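Local atomic coordinates of histidine kinase (Synechocystis sp., PDB entry 5DFY), a protein that probably acts as a light-sensing histidine kinase of a two-component system, here represented by a GAF domain that carries a covalently bound phycocyanobilin. Residues R63-V73 / I85-L96. Sequence-based numbering, arbitrary orientation.
Sequences RHLLSCDRVLV and IHESVAQMWEPL
R70 to V73 run antiparallel to I85 to V89, with segment axes 4.7 Å apart, as the two strands of the beta hairpin that forms one edge of the antiparallel sheet of this bilin-binding GAF domain. V71 pairs with S88 and V73 with H86 through backbone hydrogen bonds, until a classic beta bulge sets both I85 and H86 opposite V73; at the other end A90 N reaches D69 O at 3.1 Å.

On the face carrying R70, L72, E87 and V89, R70 does most of the work. Its chain leaves with CG anti to the backbone N (chi1 -160°) and bends at chi3, which carries NH2 across to E87 OE2 in a 2.8 Å salt bridge. The same NH2 sends an almost perfectly straight hydrogen bond, in the guanidinium plane, to E94 O at 3.1 Å, while L96 CG sits over one face of the group. NH1 is held by F146 O and by a water that also bonds E94 O. With an alanine in its place, E87 would probably be left without its charge partner and the loop from E94 to L96 less firmly tied to the strand. L96 CD1 also packs against L72 CD1 at 3.9 Å, and L72 in turn touches Y169 of the phycocyanobilin site.

On the opposite face, R63 of helix 50-66 lays its guanidinium over the V89–A90 peptide and gives NE to S88 OG at 2.9 Å, a hydroxyl also bonded to D60. Back at the loop, E87 OE2 takes a second hydrogen bond on its syn lone pair, from L96 N at 2.8 Å.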
# COMPACT_ATOMS: atom_id res chain seq x y z
N ARG A 63 -20.47 9.89 4.11
CA ARG A 63 -21.56 10.62 4.73
C ARG A 63 -22.87 10.05 4.21
O ARG A 63 -23.83 9.90 4.97
CB ARG A 63 -21.47 12.12 4.43
CG ARG A 63 -22.54 12.91 5.21
CD ARG A 63 -22.21 14.39 5.31
NE ARG A 63 -22.19 15.08 4.03
CZ ARG A 63 -23.27 15.55 3.39
NH1 ARG A 63 -24.48 15.37 3.90
NH2 ARG A 63 -23.13 16.19 2.24
N HIS A 64 -22.88 9.72 2.93
CA HIS A 64 -24.02 9.10 2.27
C HIS A 64 -24.32 7.70 2.84
O HIS A 64 -25.45 7.41 3.22
CB HIS A 64 -23.75 9.05 0.76
CG HIS A 64 -24.90 8.53 -0.05
ND1 HIS A 64 -24.77 7.48 -0.93
CD2 HIS A 64 -26.19 8.93 -0.12
CE1 HIS A 64 -25.94 7.25 -1.50
NE2 HIS A 64 -26.81 8.11 -1.03
N LEU A 65 -23.30 6.85 2.93
CA LEU A 65 -23.53 5.48 3.37
C LEU A 65 -23.87 5.34 4.83
O LEU A 65 -24.69 4.49 5.20
CB LEU A 65 -22.30 4.60 3.09
CG LEU A 65 -22.00 4.39 1.61
CD1 LEU A 65 -20.68 3.62 1.47
CD2 LEU A 65 -23.12 3.63 0.92
N LEU A 66 -23.24 6.16 5.68
CA LEU A 66 -23.48 6.09 7.11
C LEU A 66 -24.58 7.03 7.60
O LEU A 66 -24.98 6.94 8.74
CB LEU A 66 -22.20 6.42 7.89
CG LEU A 66 -21.06 5.42 7.76
CD1 LEU A 66 -19.89 5.84 8.62
CD2 LEU A 66 -21.53 4.02 8.12
N SER A 67 -25.04 7.92 6.75
CA SER A 67 -26.02 8.91 7.18
C SER A 67 -25.55 9.62 8.44
O SER A 67 -26.32 9.82 9.38
CB SER A 67 -27.37 8.25 7.44
OG SER A 67 -27.91 7.74 6.24
N CYS A 68 -24.28 9.98 8.48
CA CYS A 68 -23.73 10.76 9.58
C CYS A 68 -23.80 12.24 9.18
O CYS A 68 -24.23 12.58 8.08
CB CYS A 68 -22.31 10.33 9.93
SG CYS A 68 -21.11 10.44 8.60
N ASP A 69 -23.41 13.12 10.09
CA ASP A 69 -23.56 14.56 9.89
C ASP A 69 -22.34 15.23 9.28
O ASP A 69 -22.46 16.19 8.51
CB ASP A 69 -23.89 15.22 11.22
CG ASP A 69 -25.23 14.76 11.75
OD1 ASP A 69 -26.19 14.71 10.95
OD2 ASP A 69 -25.31 14.44 12.95
N ARG A 70 -21.15 14.71 9.60
CA ARG A 70 -19.89 15.28 9.10
C ARG A 70 -18.91 14.16 8.86
O ARG A 70 -18.94 13.18 9.57
CB ARG A 70 -19.29 16.27 10.09
CG ARG A 70 -18.29 17.23 9.45
CD ARG A 70 -17.41 17.98 10.45
NE ARG A 70 -18.09 18.56 11.61
CZ ARG A 70 -18.68 19.75 11.64
NH1 ARG A 70 -19.24 20.14 12.77
NH2 ARG A 70 -18.74 20.54 10.58
N VAL A 71 -18.06 14.32 7.85
CA VAL A 71 -16.92 13.42 7.60
C VAL A 71 -15.69 14.29 7.43
O VAL A 71 -15.74 15.32 6.76
CB VAL A 71 -17.14 12.55 6.38
CG1 VAL A 71 -15.90 11.70 6.08
CG2 VAL A 71 -18.37 11.69 6.54
N LEU A 72 -14.58 13.87 8.04
CA LEU A 72 -13.33 14.62 7.96
C LEU A 72 -12.18 13.71 7.55
O LEU A 72 -12.09 12.53 7.97
CB LEU A 72 -12.96 15.29 9.26
CG LEU A 72 -13.94 16.35 9.80
CD1 LEU A 72 -13.64 16.70 11.24
CD2 LEU A 72 -13.89 17.57 8.90
N VAL A 73 -11.30 14.27 6.73
CA VAL A 73 -10.02 13.66 6.39
C VAL A 73 -8.92 14.47 7.06
O VAL A 73 -8.82 15.68 6.85
CB VAL A 73 -9.80 13.63 4.87
CG1 VAL A 73 -8.43 12.98 4.54
CG2 VAL A 73 -10.92 12.85 4.17
N ILE A 85 -7.82 18.29 5.75
CA ILE A 85 -7.70 18.64 4.37
C ILE A 85 -8.97 18.41 3.58
O ILE A 85 -9.04 18.82 2.44
CB ILE A 85 -6.51 17.90 3.72
CG1 ILE A 85 -6.70 16.39 3.80
CG2 ILE A 85 -5.20 18.29 4.44
CD1 ILE A 85 -5.67 15.65 2.95
N HIS A 86 -9.99 17.80 4.20
CA HIS A 86 -11.30 17.76 3.55
C HIS A 86 -12.42 17.52 4.54
O HIS A 86 -12.25 16.85 5.55
CB HIS A 86 -11.36 16.67 2.47
CG HIS A 86 -12.47 16.88 1.50
ND1 HIS A 86 -12.33 17.59 0.33
CD2 HIS A 86 -13.78 16.51 1.55
CE1 HIS A 86 -13.49 17.63 -0.30
NE2 HIS A 86 -14.38 16.98 0.42
N GLU A 87 -13.58 18.10 4.21
CA GLU A 87 -14.80 17.99 5.00
C GLU A 87 -15.98 17.72 4.08
O GLU A 87 -16.13 18.36 3.04
CB GLU A 87 -15.04 19.28 5.79
CG GLU A 87 -16.39 19.35 6.50
CD GLU A 87 -16.59 20.70 7.17
OE1 GLU A 87 -16.21 21.73 6.57
OE2 GLU A 87 -17.11 20.71 8.31
N SER A 88 -16.84 16.78 4.46
CA SER A 88 -18.17 16.64 3.88
C SER A 88 -19.14 16.85 5.03
O SER A 88 -19.07 16.15 6.03
CB SER A 88 -18.37 15.27 3.23
OG SER A 88 -19.66 15.10 2.69
N VAL A 89 -20.04 17.82 4.90
CA VAL A 89 -20.95 18.14 5.98
C VAL A 89 -22.34 18.47 5.44
O VAL A 89 -22.47 19.10 4.38
CB VAL A 89 -20.40 19.30 6.83
CG1 VAL A 89 -20.24 20.59 6.02
CG2 VAL A 89 -21.25 19.56 8.07
N ALA A 90 -23.37 18.03 6.16
CA ALA A 90 -24.75 18.37 5.79
C ALA A 90 -24.98 19.86 6.00
O ALA A 90 -24.39 20.47 6.90
CB ALA A 90 -25.74 17.55 6.59
N GLN A 91 -25.85 20.44 5.19
CA GLN A 91 -26.01 21.90 5.16
C GLN A 91 -26.50 22.50 6.48
O GLN A 91 -26.27 23.70 6.74
CB GLN A 91 -26.98 22.31 4.05
CG GLN A 91 -28.39 21.92 4.30
CD GLN A 91 -29.28 22.29 3.12
OE1 GLN A 91 -29.37 23.46 2.74
NE2 GLN A 91 -29.92 21.30 2.54
N MET A 92 -27.16 21.71 7.31
CA MET A 92 -27.74 22.24 8.55
C MET A 92 -26.72 22.55 9.64
O MET A 92 -27.06 23.17 10.66
CB MET A 92 -28.81 21.29 9.12
CG MET A 92 -28.28 19.97 9.60
SD MET A 92 -29.53 18.81 10.20
CE MET A 92 -29.93 19.54 11.79
N TRP A 93 -25.47 22.12 9.46
CA TRP A 93 -24.42 22.34 10.45
C TRP A 93 -23.42 23.38 10.01
O TRP A 93 -23.09 23.46 8.82
CB TRP A 93 -23.66 21.03 10.72
CG TRP A 93 -24.54 19.87 10.93
CD1 TRP A 93 -24.79 18.88 10.02
CD2 TRP A 93 -25.34 19.56 12.09
NE1 TRP A 93 -25.68 17.98 10.54
CE2 TRP A 93 -26.02 18.36 11.81
CE3 TRP A 93 -25.53 20.17 13.34
CZ2 TRP A 93 -26.88 17.77 12.72
CZ3 TRP A 93 -26.38 19.58 14.24
CH2 TRP A 93 -27.06 18.39 13.92
N GLU A 94 -22.90 24.14 10.96
CA GLU A 94 -21.80 25.06 10.67
C GLU A 94 -20.60 24.25 10.16
O GLU A 94 -20.19 23.29 10.81
CB GLU A 94 -21.43 25.88 11.90
CG GLU A 94 -20.22 26.78 11.65
CD GLU A 94 -19.95 27.85 12.71
OE1 GLU A 94 -20.82 28.13 13.54
OE2 GLU A 94 -18.83 28.39 12.70
N PRO A 95 -20.04 24.64 9.01
CA PRO A 95 -18.88 23.88 8.51
C PRO A 95 -17.62 24.25 9.26
O PRO A 95 -17.54 25.36 9.81
CB PRO A 95 -18.79 24.30 7.05
CG PRO A 95 -19.34 25.71 7.04
CD PRO A 95 -20.44 25.71 8.09
N LEU A 96 -16.66 23.34 9.30
CA LEU A 96 -15.35 23.66 9.86
C LEU A 96 -14.51 24.40 8.84
O LEU A 96 -13.67 25.23 9.22
CB LEU A 96 -14.61 22.41 10.32
CG LEU A 96 -15.29 21.56 11.38
CD1 LEU A 96 -14.33 20.49 11.87
CD2 LEU A 96 -15.81 22.39 12.54
O HOH W 1 -20.42 22.63 13.47